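Local coordinates for HcgB (Methanococcus maripaludis, PDB 5D5P), which probably acts as the guanylyltransferase that transfers GMP to the pyridinol precursor in biosynthesis of the [Fe]-hydrogenase cofactor, at residues K51-I56 with L144-A149; M80-K85 with G110-I115. One frame throughout, in Å; residues are numbered along the deposited sequence.

Contact 1 of 2, residues K51-I56 with L144-A149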
loop_
_atom_site.group_PDB
_atom_site.type_symbol
_atom_site.label_atom_id
_atom_site.label_comp_id
_atom_site.label_asym_id
_atom_site.label_seq_id
_atom_site.Cartn_x
_atom_site.Cartn_y
_atom_site.Cartn_z
ATOM N N LYS A 51 -17.281 -13.124 -4.526
ATOM C CA LYS A 51 -18.640 -12.736 -4.163
ATOM C C LYS A 51 -18.648 -11.517 -3.238
ATOM O O LYS A 51 -19.471 -10.599 -3.403
ATOM C CB LYS A 51 -19.380 -13.892 -3.510
ATOM C CG LYS A 51 -20.810 -13.509 -3.071
ATOM C CD LYS A 51 -21.560 -14.632 -2.369
ATOM C CE LYS A 51 -22.930 -14.144 -1.875
ATOM N NZ LYS A 51 -23.627 -13.271 -2.870
ATOM N N VAL A 52 -17.755 -11.513 -2.249
ATOM C CA VAL A 52 -17.674 -10.369 -1.349
ATOM C C VAL A 52 -17.425 -9.090 -2.155
ATOM O O VAL A 52 -18.093 -8.090 -1.946
ATOM C CB VAL A 52 -16.547 -10.538 -0.283
ATOM C CG1 VAL A 52 -16.333 -9.237 0.498
ATOM C CG2 VAL A 52 -16.870 -11.679 0.651
ATOM N N VAL A 53 -16.471 -9.121 -3.086
ATOM C CA VAL A 53 -16.116 -7.922 -3.835
ATOM C C VAL A 53 -17.239 -7.527 -4.790
ATOM O O VAL A 53 -17.636 -6.376 -4.847
ATOM C CB VAL A 53 -14.804 -8.119 -4.626
ATOM C CG1 VAL A 53 -14.542 -6.960 -5.562
ATOM C CG2 VAL A 53 -13.625 -8.282 -3.648
ATOM N N SER A 54 -17.758 -8.510 -5.509
ATOM C CA SER A 54 -18.771 -8.267 -6.523
ATOM C C SER A 54 -20.034 -7.671 -5.904
ATOM O O SER A 54 -20.632 -6.745 -6.464
ATOM C CB SER A 54 -19.086 -9.574 -7.270
ATOM O OG SER A 54 -20.091 -9.366 -8.243
ATOM N N ASP A 55 -20.439 -8.176 -4.744
ATOM C CA ASP A 55 -21.647 -7.666 -4.119
ATOM C C ASP A 55 -21.514 -6.191 -3.759
ATOM O O ASP A 55 -22.472 -5.443 -3.873
ATOM C CB ASP A 55 -21.993 -8.476 -2.868
ATOM C CG ASP A 55 -22.582 -9.840 -3.201
ATOM O OD1 ASP A 55 -22.924 -10.068 -4.381
ATOM O OD2 ASP A 55 -22.684 -10.690 -2.293
ATOM N N ILE A 56 -20.318 -5.761 -3.369
ATOM C CA ILE A 56 -20.125 -4.359 -3.004
ATOM C C ILE A 56 -20.048 -3.485 -4.242
ATOM O O ILE A 56 -20.698 -2.454 -4.326
ATOM C CB ILE A 56 -18.842 -4.163 -2.161
ATOM C CG1 ILE A 56 -19.056 -4.723 -0.758
ATOM C CG2 ILE A 56 -18.466 -2.679 -2.097
ATOM C CD1 ILE A 56 -17.766 -4.917 0.005
ATOM N N LEU A 144 -13.977 -5.471 4.809
ATOM C CA LEU A 144 -13.460 -4.265 5.448
ATOM C C LEU A 144 -12.417 -3.573 4.557
ATOM O O LEU A 144 -12.381 -2.336 4.494
ATOM C CB LEU A 144 -12.841 -4.588 6.804
ATOM C CG LEU A 144 -12.227 -3.405 7.544
ATOM C CD1 LEU A 144 -13.333 -2.385 7.805
ATOM C CD2 LEU A 144 -11.570 -3.848 8.845
ATOM N N GLU A 145 -11.564 -4.356 3.896
ATOM C CA GLU A 145 -10.527 -3.775 3.032
ATOM C C GLU A 145 -11.209 -2.945 1.960
ATOM O O GLU A 145 -10.798 -1.816 1.679
ATOM C CB GLU A 145 -9.643 -4.850 2.365
ATOM C CG GLU A 145 -8.629 -5.511 3.299
ATOM C CD GLU A 145 -7.994 -6.750 2.688
ATOM O OE1 GLU A 145 -8.347 -7.094 1.529
ATOM O OE2 GLU A 145 -7.151 -7.386 3.370
ATOM N N LEU A 146 -12.260 -3.512 1.374
ATOM C CA LEU A 146 -12.858 -2.859 0.202
ATOM C C LEU A 146 -13.659 -1.638 0.609
ATOM O O LEU A 146 -13.565 -0.575 -0.028
ATOM C CB LEU A 146 -13.717 -3.843 -0.583
ATOM C CG LEU A 146 -14.400 -3.281 -1.832
ATOM C CD1 LEU A 146 -13.374 -2.631 -2.733
ATOM C CD2 LEU A 146 -15.092 -4.429 -2.583
ATOM N N ILE A 147 -14.436 -1.782 1.673
ATOM C CA ILE A 147 -15.229 -0.668 2.188
ATOM C C ILE A 147 -14.291 0.473 2.611
ATOM O O ILE A 147 -14.568 1.655 2.348
ATOM C CB ILE A 147 -16.120 -1.097 3.358
ATOM C CG1 ILE A 147 -17.244 -1.996 2.833
ATOM C CG2 ILE A 147 -16.721 0.111 4.041
ATOM C CD1 ILE A 147 -18.162 -2.504 3.902
ATOM N N THR A 148 -13.178 0.123 3.238
ATOM C CA THR A 148 -12.196 1.131 3.647
ATOM C C THR A 148 -11.599 1.850 2.436
ATOM O O THR A 148 -11.477 3.082 2.428
ATOM C CB THR A 148 -11.058 0.497 4.490
ATOM O OG1 THR A 148 -11.612 0.037 5.738
ATOM C CG2 THR A 148 -9.999 1.527 4.824
ATOM N N ALA A 149 -11.245 1.080 1.412
ATOM C CA ALA A 149 -10.604 1.665 0.226
ATOM C C ALA A 149 -11.583 2.600 -0.474
ATOM O O ALA A 149 -11.183 3.654 -0.995
ATOM C CB ALA A 149 -10.102 0.572 -0.723
#
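Leu146 pushes one methyl, CD2, against helix 47-57, where Val53 and Ile56 receive it. The apolar contacts centre on this group. Leu146 CD2 lies 3.8 Å from Val53 CA and 3.9 Å from Val53 CG1, the side chains of Val53 and Leu146 crossing at about a right angle. Ile56 meets Leu146 tip to tip, its CD1 standing 3.8 Å from Leu146 CD2. Leu146 reaches this spot with CG anti to its backbone N (chi1 180°). Ile56 CD1 also lies across Ile147, 4.1 Å from its CG1. With an alanine in place of Ile56, the CD1 and CG2 contacts to Leu146 would probably be lost, leaving a gap beside its CD2 and Ile147 CG1 without its partner in helix 47-57.

Polar bonds stay within each helix. Lys51 NZ reaches the syn lone pair of Asp55 OD2 at 2.8 Å, a salt bridge one turn long on the exposed side of helix 47-57. Thr148 OG1 bonds Leu144 O at 2.8 Å, from the opposite face of the carbonyl plane to Thr148 N, which binds the same oxygen. Glu145 turns elsewhere, its carboxylate held by Arg101 and Ser128.

The axes of segments 51-56 and 144-149 approach to 10.3 Å and cross at -31°; their helices lie side by side on one face of the central sheet, helix 47-57 being the connection of a beta-alpha-beta crossover between parallel strands 39-43 and 64-67.

Contact 2 of 2, residues M80-K85 with G110-I115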
loop_
_atom_site.group_PDB
_atom_site.type_symbol
_atom_site.label_atom_id
_atom_site.label_comp_id
_atom_site.label_asym_id
_atom_site.label_seq_id
_atom_site.Cartn_x
_atom_site.Cartn_y
_atom_site.Cartn_z
ATOM N N MET A 80 5.968 -6.800 -4.783
ATOM C CA MET A 80 4.648 -6.292 -4.421
ATOM C C MET A 80 3.550 -7.163 -5.029
ATOM O O MET A 80 3.014 -6.848 -6.109
ATOM C CB MET A 80 4.527 -4.824 -4.853
ATOM C CG MET A 80 5.380 -3.942 -3.968
ATOM S SD MET A 80 5.095 -2.230 -4.371
ATOM C CE MET A 80 5.970 -2.332 -5.900
ATOM N N PRO A 81 3.241 -8.288 -4.357
ATOM C CA PRO A 81 2.360 -9.256 -5.004
ATOM C C PRO A 81 0.979 -8.680 -5.342
ATOM O O PRO A 81 0.552 -8.882 -6.489
ATOM C CB PRO A 81 2.284 -10.391 -3.982
ATOM C CG PRO A 81 3.702 -10.342 -3.342
ATOM C CD PRO A 81 3.878 -8.859 -3.151
ATOM N N ALA A 82 0.316 -7.978 -4.411
ATOM C CA ALA A 82 -1.004 -7.418 -4.740
ATOM C C ALA A 82 -0.941 -6.597 -6.028
ATOM O O ALA A 82 -1.781 -6.751 -6.914
ATOM C CB ALA A 82 -1.521 -6.530 -3.581
ATOM N N LEU A 83 0.073 -5.749 -6.140
ATOM C CA LEU A 83 0.193 -4.884 -7.300
ATOM C C LEU A 83 0.370 -5.718 -8.570
ATOM O O LEU A 83 -0.289 -5.487 -9.588
ATOM C CB LEU A 83 1.363 -3.915 -7.138
ATOM C CG LEU A 83 1.660 -3.088 -8.395
ATOM C CD1 LEU A 83 0.585 -2.029 -8.655
ATOM C CD2 LEU A 83 3.040 -2.440 -8.305
ATOM N N ASN A 84 1.255 -6.693 -8.509
ATOM C CA ASN A 84 1.544 -7.444 -9.720
ATOM C C ASN A 84 0.406 -8.372 -10.126
ATOM O O ASN A 84 0.284 -8.692 -11.315
ATOM C CB ASN A 84 2.896 -8.162 -9.565
ATOM C CG ASN A 84 4.060 -7.156 -9.687
ATOM O OD1 ASN A 84 4.169 -6.446 -10.688
ATOM N ND2 ASN A 84 4.862 -7.034 -8.651
ATOM N N LYS A 85 -0.434 -8.798 -9.173
ATOM C CA LYS A 85 -1.655 -9.543 -9.540
ATOM C C LYS A 85 -2.566 -8.620 -10.346
ATOM O O LYS A 85 -3.173 -9.024 -11.333
ATOM C CB LYS A 85 -2.397 -10.032 -8.306
ATOM C CG LYS A 85 -1.687 -11.119 -7.545
ATOM C CD LYS A 85 -2.648 -11.706 -6.519
ATOM C CE LYS A 85 -1.878 -12.406 -5.411
ATOM N NZ LYS A 85 -2.779 -13.006 -4.378
ATOM N N GLY A 110 1.492 -8.892 5.611
ATOM C CA GLY A 110 0.039 -8.732 5.572
ATOM C C GLY A 110 -0.490 -8.424 4.181
ATOM O O GLY A 110 0.256 -8.541 3.184
ATOM N N SER A 111 -1.746 -7.982 4.113
ATOM C CA SER A 111 -2.434 -7.844 2.834
ATOM C C SER A 111 -2.649 -6.424 2.414
ATOM O O SER A 111 -2.825 -5.533 3.241
ATOM C CB SER A 111 -3.805 -8.527 2.882
ATOM O OG SER A 111 -3.629 -9.913 3.092
ATOM N N LEU A 112 -2.666 -6.250 1.092
ATOM C CA LEU A 112 -2.981 -4.965 0.465
ATOM C C LEU A 112 -4.077 -5.193 -0.559
ATOM O O LEU A 112 -3.980 -6.137 -1.366
ATOM C CB LEU A 112 -1.718 -4.378 -0.221
ATOM C CG LEU A 112 -1.937 -3.153 -1.094
ATOM C CD1 LEU A 112 -2.301 -1.910 -0.257
ATOM C CD2 LEU A 112 -0.671 -2.886 -1.933
ATOM N N LEU A 113 -5.140 -4.385 -0.499
ATOM C CA LEU A 113 -6.126 -4.346 -1.572
ATOM C C LEU A 113 -5.919 -3.039 -2.358
ATOM O O LEU A 113 -5.706 -1.992 -1.773
ATOM C CB LEU A 113 -7.570 -4.434 -1.012
ATOM C CG LEU A 113 -8.676 -4.315 -2.066
ATOM C CD1 LEU A 113 -9.886 -5.145 -1.622
ATOM C CD2 LEU A 113 -9.124 -2.873 -2.218
ATOM N N LEU A 114 -5.972 -3.122 -3.687
ATOM C CA LEU A 114 -5.870 -1.952 -4.557
ATOM C C LEU A 114 -7.041 -1.916 -5.513
ATOM O O LEU A 114 -7.547 -2.956 -5.957
ATOM C CB LEU A 114 -4.574 -1.974 -5.381
ATOM C CG LEU A 114 -3.251 -1.943 -4.595
ATOM C CD1 LEU A 114 -2.078 -2.191 -5.575
ATOM C CD2 LEU A 114 -3.076 -0.611 -3.895
ATOM N N ILE A 115 -7.505 -0.711 -5.797
ATOM C CA ILE A 115 -8.373 -0.478 -6.944
ATOM C C ILE A 115 -7.549 0.282 -7.970
ATOM O O ILE A 115 -6.998 1.351 -7.665
ATOM C CB ILE A 115 -9.632 0.303 -6.560
ATOM C CG1 ILE A 115 -10.347 -0.404 -5.407
ATOM C CG2 ILE A 115 -10.529 0.485 -7.786
ATOM C CD1 ILE A 115 -11.676 0.289 -5.003
#
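Ala82 and Leu83, which meet Leu112 and Leu114 of strand 111-117, sit in a first helical turn closed by the 2.9 Å bond from Lys85 N to Pro81 O. Met80 is the N-cap residue, and its O accepts Asn84 N at 3.0 Å. The start of this helix is tied to the neighbouring strand 97-103 as well: Ala82 O accepts the hydroxyl of Thr100, and the backbones of Ala82 and Arg103 are hydrogen-bonded.

Across the contact the meeting is apolar on the helix side. The methyl of Ala82 points at the strand and comes within 3.3 Å of Leu112 O, while Ala82 CB lies 4.0 Å from Leu112 CB. Such a small side chain lets the helix backbone come close, with Ala82 CA 6.1 Å from Leu112 CA. Two residues further along the strand, Leu114 lays CD1 over the helix backbone, 3.9 Å from Leu83 CA. Leu114 CD1 also meets Leu83 CD1 at 4.1 Å, the two side chains crossing obliquely. Leu83 has CG anti to its backbone N (chi1 173°), which carries CD1 to this meeting. Beyond the chain, Leu83 packs on Met80 of the second subunit, and Met80 on Ile122 of that subunit.

Leu113 points away from the helix, so the strand shows alternate leucines to its two sides. The contact thus rests on apolar packing, with one methyl set against a backbone carbonyl oxygen, while the bonds to strand 97-103 probably fix the helix start in place.

Overall arrangement
The two contacts lie on opposite faces of the central mixed sheet, their centres about 14 Å apart. Along the chain, residues 51-56 come first, then 80-85 and 110-115, and last 144-149, so contact 2 falls wholly between the halves of contact 1. Strand 111-117 joins them: Leu112 and Leu114 face helix 81-92, whereas Leu113 and Ile115 face helix 138-151. There Ala149 CB packs 3.9 Å from Leu113 CD2, and Leu146 CD1 4.1 Å from Ile115 CD1. The result is a sheet with helices on both faces, consistent with the Maf clan to which the protein belongs; of the two contacts, contact 2 adjoins the second subunit.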